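Local coordinates for protein tryptophanyl-tRNA synthetase (Cryptosporidium parvum Iowa II, PDB 3HV0) that probably charges tRNA(Trp) with L-tryptophan at the expense of ATP, acting through its class I aminoacyl-tRNA synthetase catalytic domain, at residues V200-A205 / R235-V240; R170-I175 / K194-A199. One frame throughout, in Å; residues are numbered along the deposited sequence.

Interaction 1: residues V200-A205 / R235-V240; sequences VQAAPA and RMVRDV. With TRP (tryptophan), chain C.
The amide of Gln201 lies flat over one face of the indole of the bound tryptophan, above the five-membered ring; the two planes are within about 5° of parallel. Its carbon CD stands almost directly over the indole CD1, at 3.3 Å, while Gln201 CG sits 3.6 Å from the ligand's NE1, over the same face. With CG anti to the backbone N (chi1 -176°), the side chain leaves the last turns of helix 192-202 toward the ligand. One end of the amide approaches the ligand's amino group, although the model does not place the amide's N and O securely. Tyr78 and Glu118 also hydrogen-bond the ligand, and the Tyr78 hydroxyl bonds the carbonyl of Gln201 as well.

The neighbouring residue, Ala202, faces helix 231-240. Its CB meets one branch of Val237, CG2, at 3.3 Å, which is tight for two methyl groups, and touches the Met236 methyl, CE, at 3.6 Å. Met236 bends at its last torsion (chi3 63°), turning that methyl toward the alanine. The small alanine lets the backbones come close, with the CA atoms of Ala202 and Val237 5.8 Å apart. Ile171 of helix 157-174 also packs on Ala202, while Phe206 and Pro249 pack on Val237, so the methyl cluster is buried.

Adjacent residues at the C-terminal end of one helix thus have different tasks: Ala202 packs on helix 231-240, while Gln201 lines the tryptophan pocket of the class I synthetase catalytic domain.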
ATOM      1  N   VAL A 200      -6.569   3.942  -0.577  1.00 25.34           N
ATOM      2  CA  VAL A 200      -6.694   3.352   0.768  1.00 25.29           C
ATOM      3  C   VAL A 200      -7.994   3.751   1.442  1.00 25.54           C
ATOM      4  O   VAL A 200      -8.637   2.923   2.082  1.00 25.76           O
ATOM      5  CB  VAL A 200      -5.503   3.715   1.668  1.00 25.05           C
ATOM      6  CG1 VAL A 200      -5.615   3.046   3.032  1.00 24.96           C
ATOM      7  CG2 VAL A 200      -4.215   3.304   1.005  1.00 24.14           C
ATOM      8  N   GLN A 201      -8.404   5.002   1.266  1.00 25.77           N
ATOM      9  CA  GLN A 201      -9.669   5.459   1.837  1.00 25.75           C
ATOM     10  C   GLN A 201     -10.869   5.026   1.042  1.00 25.73           C
ATOM     11  O   GLN A 201     -11.945   4.874   1.593  1.00 26.61           O
ATOM     12  CB  GLN A 201      -9.709   6.965   1.929  1.00 26.14           C
ATOM     13  CG  GLN A 201     -10.966   7.464   2.593  1.00 25.98           C
ATOM     14  CD  GLN A 201     -10.795   8.728   3.336  1.00 26.19           C
ATOM     15  OE1 GLN A 201     -11.725   9.498   3.442  1.00 29.85           O
ATOM     16  NE2 GLN A 201      -9.615   8.966   3.852  1.00 29.35           N
ATOM     17  N   ALA A 202     -10.699   4.896  -0.268  1.00 25.81           N
ATOM     18  CA  ALA A 202     -11.763   4.418  -1.140  1.00 25.10           C
ATOM     19  C   ALA A 202     -12.135   2.963  -0.842  1.00 24.54           C
ATOM     20  O   ALA A 202     -13.304   2.637  -0.750  1.00 25.09           O
ATOM     21  CB  ALA A 202     -11.356   4.570  -2.575  1.00 25.01           C
ATOM     22  N   ALA A 203     -11.128   2.120  -0.643  1.00 24.11           N
ATOM     23  CA  ALA A 203     -11.276   0.666  -0.647  1.00 23.90           C
ATOM     24  C   ALA A 203     -12.349   0.069   0.295  1.00 23.70           C
ATOM     25  O   ALA A 203     -12.963  -0.948  -0.039  1.00 24.05           O
ATOM     26  CB  ALA A 203      -9.909  -0.015  -0.418  1.00 23.21           C
ATOM     27  N   PRO A 204     -12.547   0.665   1.480  1.00 23.45           N
ATOM     28  CA  PRO A 204     -13.586   0.106   2.340  1.00 23.42           C
ATOM     29  C   PRO A 204     -15.011   0.392   1.870  1.00 23.27           C
ATOM     30  O   PRO A 204     -15.956  -0.241   2.381  1.00 24.08           O
ATOM     31  CB  PRO A 204     -13.322   0.759   3.705  1.00 23.46           C
ATOM     32  CG  PRO A 204     -11.894   1.238   3.646  1.00 22.96           C
ATOM     33  CD  PRO A 204     -11.667   1.598   2.214  1.00 23.85           C
ATOM     34  N   ALA A 205     -15.196   1.302   0.911  1.00 22.69           N
ATOM     35  CA  ALA A 205     -16.551   1.491   0.338  1.00 22.52           C
ATOM     36  C   ALA A 205     -16.978   0.327  -0.597  1.00 22.37           C
ATOM     37  O   ALA A 205     -18.048   0.373  -1.192  1.00 22.29           O
ATOM     38  CB  ALA A 205     -16.662   2.811  -0.358  1.00 21.31           C
ATOM     39  N   ARG A 235     -16.236  10.633  -4.688  1.00 28.90           N
ATOM     40  CA  ARG A 235     -16.499  10.992  -6.074  1.00 28.90           C
ATOM     41  C   ARG A 235     -15.649  10.066  -6.937  1.00 28.64           C
ATOM     42  O   ARG A 235     -16.136   9.460  -7.872  1.00 28.40           O
ATOM     43  CB  ARG A 235     -16.118  12.453  -6.327  1.00 29.11           C
ATOM     44  CG  ARG A 235     -17.026  13.188  -7.287  1.00 30.69           C
ATOM     45  CD  ARG A 235     -16.765  14.684  -7.228  1.00 32.80           C
ATOM     46  NE  ARG A 235     -15.611  15.054  -8.066  1.00 35.60           N
ATOM     47  CZ  ARG A 235     -14.650  15.926  -7.733  1.00 36.30           C
ATOM     48  NH1 ARG A 235     -14.651  16.546  -6.543  1.00 35.83           N
ATOM     49  NH2 ARG A 235     -13.670  16.171  -8.610  1.00 36.24           N
ATOM     50  N   MET A 236     -14.367   9.959  -6.593  1.00 28.67           N
ATOM     51  CA  MET A 236     -13.409   9.136  -7.340  1.00 28.56           C
ATOM     52  C   MET A 236     -13.813   7.648  -7.371  1.00 28.15           C
ATOM     53  O   MET A 236     -13.896   7.038  -8.425  1.00 27.96           O
ATOM     54  CB  MET A 236     -12.022   9.289  -6.709  1.00 28.72           C
ATOM     55  CG  MET A 236     -10.949   8.379  -7.288  1.00 29.36           C
ATOM     56  SD  MET A 236      -9.648   8.107  -6.084  1.00 33.91           S
ATOM     57  CE  MET A 236     -10.574   7.260  -4.780  1.00 30.06           C
ATOM     58  N   VAL A 237     -14.077   7.083  -6.204  1.00 27.97           N
ATOM     59  CA  VAL A 237     -14.440   5.684  -6.102  1.00 27.70           C
ATOM     60  C   VAL A 237     -15.787   5.359  -6.794  1.00 27.39           C
ATOM     61  O   VAL A 237     -15.972   4.254  -7.286  1.00 27.70           O
ATOM     62  CB  VAL A 237     -14.451   5.209  -4.632  1.00 27.55           C
ATOM     63  CG1 VAL A 237     -15.861   5.273  -4.053  1.00 27.70           C
ATOM     64  CG2 VAL A 237     -13.901   3.796  -4.544  1.00 27.66           C
ATOM     65  N   ARG A 238     -16.710   6.308  -6.858  1.00 26.99           N
ATOM     66  CA  ARG A 238     -17.953   6.091  -7.620  1.00 26.89           C
ATOM     67  C   ARG A 238     -17.708   6.043  -9.131  1.00 26.78           C
ATOM     68  O   ARG A 238     -18.459   5.419  -9.875  1.00 27.19           O
ATOM     69  CB  ARG A 238     -19.000   7.169  -7.301  1.00 26.64           C
ATOM     70  CG  ARG A 238     -19.775   6.898  -6.025  1.00 26.50           C
ATOM     71  CD  ARG A 238     -20.715   8.046  -5.667  1.00 26.45           C
ATOM     72  NE  ARG A 238     -21.694   8.310  -6.718  1.00 25.53           N
ATOM     73  CZ  ARG A 238     -22.896   7.743  -6.817  1.00 26.20           C
ATOM     74  NH1 ARG A 238     -23.318   6.851  -5.925  1.00 26.71           N
ATOM     75  NH2 ARG A 238     -23.692   8.071  -7.824  1.00 25.88           N
ATOM     76  N   ASP A 239     -16.670   6.726  -9.580  1.00 26.53           N
ATOM     77  CA  ASP A 239     -16.288   6.683 -10.967  1.00 26.53           C
ATOM     78  C   ASP A 239     -15.583   5.376 -11.323  1.00 25.94           C
ATOM     79  O   ASP A 239     -15.699   4.937 -12.466  1.00 25.95           O
ATOM     80  CB  ASP A 239     -15.392   7.876 -11.323  1.00 27.02           C
ATOM     81  CG  ASP A 239     -16.188   9.118 -11.683  1.00 28.72           C
ATOM     82  OD1 ASP A 239     -17.136   9.475 -10.951  1.00 30.28           O
ATOM     83  OD2 ASP A 239     -15.861   9.738 -12.720  1.00 32.46           O
ATOM     84  N   VAL A 240     -14.848   4.763 -10.391  1.00 25.08           N
ATOM     85  CA  VAL A 240     -14.140   3.505 -10.714  1.00 24.94           C
ATOM     86  C   VAL A 240     -14.978   2.242 -10.483  1.00 24.59           C
ATOM     87  O   VAL A 240     -14.722   1.223 -11.130  1.00 25.29           O
ATOM     88  CB  VAL A 240     -12.763   3.367  -9.995  1.00 24.64           C
ATOM     89  CG1 VAL A 240     -11.865   4.494 -10.388  1.00 24.63           C
ATOM     90  CG2 VAL A 240     -12.928   3.351  -8.514  1.00 24.54           C
TER
HETATM   91  N   TRP C   1      -9.369  10.952   6.118  1.00 40.92           N
HETATM   92  CA  TRP C   1     -10.558  11.191   6.988  1.00 41.82           C
HETATM   93  C   TRP C   1     -10.289  12.361   7.923  1.00 42.03           C
HETATM   94  O   TRP C   1      -9.119  12.715   8.160  1.00 42.03           O
HETATM   95  CB  TRP C   1     -10.959   9.936   7.790  1.00 41.01           C
HETATM   96  CG  TRP C   1     -11.822   8.968   7.016  1.00 40.98           C
HETATM   97  CD1 TRP C   1     -11.435   7.767   6.472  1.00 39.94           C
HETATM   98  CD2 TRP C   1     -13.220   9.103   6.713  1.00 40.06           C
HETATM   99  NE1 TRP C   1     -12.497   7.160   5.859  1.00 39.06           N
HETATM  100  CE2 TRP C   1     -13.601   7.962   5.978  1.00 39.94           C
HETATM  101  CE3 TRP C   1     -14.180  10.071   6.991  1.00 39.82           C
HETATM  102  CZ2 TRP C   1     -14.901   7.767   5.520  1.00 41.23           C
HETATM  103  CZ3 TRP C   1     -15.470   9.876   6.530  1.00 41.50           C
HETATM  104  CH2 TRP C   1     -15.816   8.734   5.790  1.00 40.91           C
HETATM  105  OXT TRP C   1     -11.254  12.961   8.434  1.00 42.53           O

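Interaction 2: residues R170-I175 / K194-A199; sequences RIEKKI and KFAFPA
Helices 157-174 and 192-202 meet at a steep angle, the axes of their segments 170-174 and 194-199 approaching to 9.6 Å with N-to-C directions 123° apart, and Ile171 and Ala199 stand nearest in the backbone. The CB of Ala199 points at the partner helix and rests against two consecutive side chains. The first is Ile171, whose CG2 branch lies 4.0 Å from Ala199 CB. The other branch of the isoleucine runs on past the methyl, bringing CD1 within 3.9 Å of the Ala199 carbonyl O.

Glu172 meets the same methyl with its aliphatic part, CG to Ala199 CB being 3.7 Å. Beyond CG its chain is extended (chi2 177°), which carries the carboxylate across to the turn before, where OE2 comes to 3.3 Å from Ala196 O. Helix 192-202 is kinked here, Pro198 having no N-H to give and the N of Ala199 also lacking a bond to the preceding turn. On the dimer side, Val192 of the second subunit packs on Glu172, and Lys173 forms a cation-pi contact with Phe120 of that subunit.

Two acceptors facing each other gain nothing by themselves, so the attraction between these helices is that of apolar packing; the carbonyl beside the buried carboxylate could favour its protonated form, though the geometry does not establish this.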
ATOM      1  N   ARG A 170      -6.540  -2.506  -7.343  1.00 25.34           N
ATOM      2  CA  ARG A 170      -7.547  -2.463  -8.405  1.00 24.94           C
ATOM      3  C   ARG A 170      -8.056  -1.053  -8.694  1.00 24.90           C
ATOM      4  O   ARG A 170      -8.303  -0.693  -9.840  1.00 25.60           O
ATOM      5  CB  ARG A 170      -8.732  -3.344  -8.034  1.00 24.87           C
ATOM      6  CG  ARG A 170      -8.463  -4.813  -8.174  1.00 24.53           C
ATOM      7  CD  ARG A 170      -9.578  -5.635  -7.533  1.00 24.34           C
ATOM      8  NE  ARG A 170      -9.265  -7.071  -7.521  1.00 24.89           N
ATOM      9  CZ  ARG A 170      -9.341  -7.874  -6.454  1.00 24.40           C
ATOM     10  NH1 ARG A 170      -9.731  -7.421  -5.284  1.00 24.62           N
ATOM     11  NH2 ARG A 170      -9.029  -9.155  -6.563  1.00 23.88           N
ATOM     12  N   ILE A 171      -8.222  -0.256  -7.657  1.00 25.05           N
ATOM     13  CA  ILE A 171      -8.558   1.162  -7.819  1.00 24.96           C
ATOM     14  C   ILE A 171      -7.390   1.938  -8.445  1.00 24.96           C
ATOM     15  O   ILE A 171      -7.585   2.769  -9.307  1.00 24.84           O
ATOM     16  CB  ILE A 171      -8.898   1.807  -6.467  1.00 24.99           C
ATOM     17  CG1 ILE A 171     -10.178   1.194  -5.876  1.00 25.06           C
ATOM     18  CG2 ILE A 171      -9.054   3.323  -6.628  1.00 24.53           C
ATOM     19  CD1 ILE A 171     -10.309   1.407  -4.386  1.00 23.59           C
ATOM     20  N   GLU A 172      -6.173   1.657  -8.006  1.00 25.03           N
ATOM     21  CA  GLU A 172      -4.998   2.403  -8.467  1.00 25.22           C
ATOM     22  C   GLU A 172      -4.723   2.206  -9.941  1.00 25.40           C
ATOM     23  O   GLU A 172      -4.351   3.151 -10.638  1.00 25.59           O
ATOM     24  CB  GLU A 172      -3.775   2.044  -7.629  1.00 25.13           C
ATOM     25  CG  GLU A 172      -3.855   2.677  -6.278  1.00 25.74           C
ATOM     26  CD  GLU A 172      -2.723   2.325  -5.356  1.00 28.82           C
ATOM     27  OE1 GLU A 172      -1.879   1.458  -5.679  1.00 27.10           O
ATOM     28  OE2 GLU A 172      -2.706   2.942  -4.259  1.00 33.31           O
ATOM     29  N   LYS A 173      -4.967   0.992 -10.427  1.00 25.78           N
ATOM     30  CA  LYS A 173      -4.726   0.658 -11.833  1.00 25.88           C
ATOM     31  C   LYS A 173      -5.682   1.394 -12.770  1.00 25.96           C
ATOM     32  O   LYS A 173      -5.375   1.584 -13.945  1.00 25.79           O
ATOM     33  CB  LYS A 173      -4.883  -0.846 -12.033  1.00 26.04           C
ATOM     34  CG  LYS A 173      -4.288  -1.380 -13.311  1.00 25.72           C
ATOM     35  CD  LYS A 173      -4.483  -2.878 -13.349  1.00 25.86           C
ATOM     36  CE  LYS A 173      -4.031  -3.487 -14.648  1.00 26.23           C
ATOM     37  NZ  LYS A 173      -3.981  -4.962 -14.495  1.00 26.71           N
ATOM     38  N   LYS A 174      -6.825   1.812 -12.233  1.00 26.15           N
ATOM     39  CA  LYS A 174      -7.856   2.487 -13.011  1.00 26.44           C
ATOM     40  C   LYS A 174      -7.806   4.020 -12.926  1.00 26.58           C
ATOM     41  O   LYS A 174      -8.546   4.684 -13.653  1.00 27.15           O
ATOM     42  CB  LYS A 174      -9.246   2.012 -12.573  1.00 26.32           C
ATOM     43  CG  LYS A 174      -9.532   0.559 -12.858  1.00 26.82           C
ATOM     44  CD  LYS A 174      -9.641   0.291 -14.349  1.00 28.38           C
ATOM     45  CE  LYS A 174      -9.938  -1.168 -14.654  1.00 28.99           C
ATOM     46  NZ  LYS A 174     -10.131  -1.356 -16.113  1.00 31.45           N
ATOM     47  N   ILE A 175      -6.966   4.585 -12.060  1.00 26.34           N
ATOM     48  CA  ILE A 175      -6.857   6.046 -11.960  1.00 26.31           C
ATOM     49  C   ILE A 175      -5.491   6.577 -12.402  1.00 25.87           C
ATOM     50  O   ILE A 175      -4.464   6.094 -11.965  1.00 25.59           O
ATOM     51  CB  ILE A 175      -7.135   6.557 -10.538  1.00 26.57           C
ATOM     52  CG1 ILE A 175      -8.620   6.443 -10.206  1.00 27.52           C
ATOM     53  CG2 ILE A 175      -6.770   8.023 -10.411  1.00 26.19           C
ATOM     54  CD1 ILE A 175      -8.991   5.207  -9.466  1.00 29.01           C
ATOM     55  N   LYS A 194       1.071  11.008  -0.807  1.00 25.67           N
ATOM     56  CA  LYS A 194      -0.204  11.729  -0.918  1.00 25.88           C
ATOM     57  C   LYS A 194      -1.012  11.222  -2.108  1.00 25.90           C
ATOM     58  O   LYS A 194      -2.236  11.063  -2.035  1.00 25.72           O
ATOM     59  CB  LYS A 194       0.036  13.244  -1.021  1.00 26.13           C
ATOM     60  CG  LYS A 194       0.598  13.862   0.282  1.00 26.04           C
ATOM     61  CD  LYS A 194       0.717  15.381   0.225  1.00 26.33           C
ATOM     62  CE  LYS A 194       1.130  15.971   1.567  1.00 26.37           C
ATOM     63  NZ  LYS A 194       1.879  17.264   1.416  1.00 26.78           N
ATOM     64  N   PHE A 195      -0.315  10.947  -3.207  1.00 26.13           N
ATOM     65  CA  PHE A 195      -0.946  10.340  -4.380  1.00 26.16           C
ATOM     66  C   PHE A 195      -1.469   8.929  -4.117  1.00 26.23           C
ATOM     67  O   PHE A 195      -2.503   8.554  -4.675  1.00 26.43           O
ATOM     68  CB  PHE A 195       0.025  10.320  -5.555  1.00 26.01           C
ATOM     69  CG  PHE A 195       0.308  11.671  -6.108  1.00 25.58           C
ATOM     70  CD1 PHE A 195      -0.449  12.167  -7.147  1.00 24.52           C
ATOM     71  CD2 PHE A 195       1.315  12.464  -5.575  1.00 25.47           C
ATOM     72  CE1 PHE A 195      -0.203  13.424  -7.654  1.00 24.86           C
ATOM     73  CE2 PHE A 195       1.564  13.715  -6.072  1.00 24.87           C
ATOM     74  CZ  PHE A 195       0.809  14.198  -7.119  1.00 25.01           C
ATOM     75  N   ALA A 196      -0.770   8.162  -3.268  1.00 26.25           N
ATOM     76  CA  ALA A 196      -1.111   6.740  -3.027  1.00 26.63           C
ATOM     77  C   ALA A 196      -2.246   6.492  -2.022  1.00 26.72           C
ATOM     78  O   ALA A 196      -2.744   5.369  -1.961  1.00 27.56           O
ATOM     79  CB  ALA A 196       0.121   5.953  -2.591  1.00 26.18           C
ATOM     80  N   PHE A 197      -2.623   7.499  -1.230  1.00 26.45           N
ATOM     81  CA  PHE A 197      -3.565   7.296  -0.126  1.00 26.68           C
ATOM     82  C   PHE A 197      -5.062   7.257  -0.499  1.00 26.29           C
ATOM     83  O   PHE A 197      -5.831   6.523   0.110  1.00 26.93           O
ATOM     84  CB  PHE A 197      -3.369   8.306   1.034  1.00 27.25           C
ATOM     85  CG  PHE A 197      -4.458   8.190   2.081  1.00 28.76           C
ATOM     86  CD1 PHE A 197      -4.510   7.074   2.904  1.00 29.46           C
ATOM     87  CD2 PHE A 197      -5.502   9.117   2.139  1.00 29.11           C
ATOM     88  CE1 PHE A 197      -5.556   6.907   3.805  1.00 29.07           C
ATOM     89  CE2 PHE A 197      -6.552   8.955   3.039  1.00 29.26           C
ATOM     90  CZ  PHE A 197      -6.580   7.853   3.870  1.00 29.88           C
ATOM     91  N   PRO A 198      -5.498   8.061  -1.473  1.00 25.82           N
ATOM     92  CA  PRO A 198      -6.916   8.038  -1.792  1.00 25.02           C
ATOM     93  C   PRO A 198      -7.509   6.639  -2.009  1.00 25.00           C
ATOM     94  O   PRO A 198      -8.633   6.347  -1.525  1.00 24.55           O
ATOM     95  CB  PRO A 198      -6.979   8.862  -3.056  1.00 25.16           C
ATOM     96  CG  PRO A 198      -5.913   9.853  -2.900  1.00 24.78           C
ATOM     97  CD  PRO A 198      -4.806   9.160  -2.178  1.00 25.72           C
ATOM     98  N   ALA A 199      -6.766   5.762  -2.678  1.00 24.67           N
ATOM     99  CA  ALA A 199      -7.248   4.383  -2.877  1.00 24.62           C
ATOM    100  C   ALA A 199      -7.444   3.661  -1.541  1.00 24.80           C
ATOM    101  O   ALA A 199      -8.376   2.878  -1.379  1.00 24.23           O
ATOM    102  CB  ALA A 199      -6.319   3.600  -3.746  1.00 24.35           C
TER

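Interactions 1 and 2 lie with their centres 9 Å apart and share helix 192-202, which uses residues 194-199 to meet helix 157-174 and its C-terminal end to meet helix 231-240. Along the chain they come in series, 170-175 with 194-199 closing before 200-205 with 235-240 opens, and all four segments belong to the class I synthetase catalytic region. They also touch directly: Ile171 CD1 lies 3.8 Å from Ala202 CB, and Met236 CE lies 3.9 Å from Pro198 O. The three helices therefore pack against one another, joining the tryptophan pocket at interaction 1 to the subunit interface beside interaction 2.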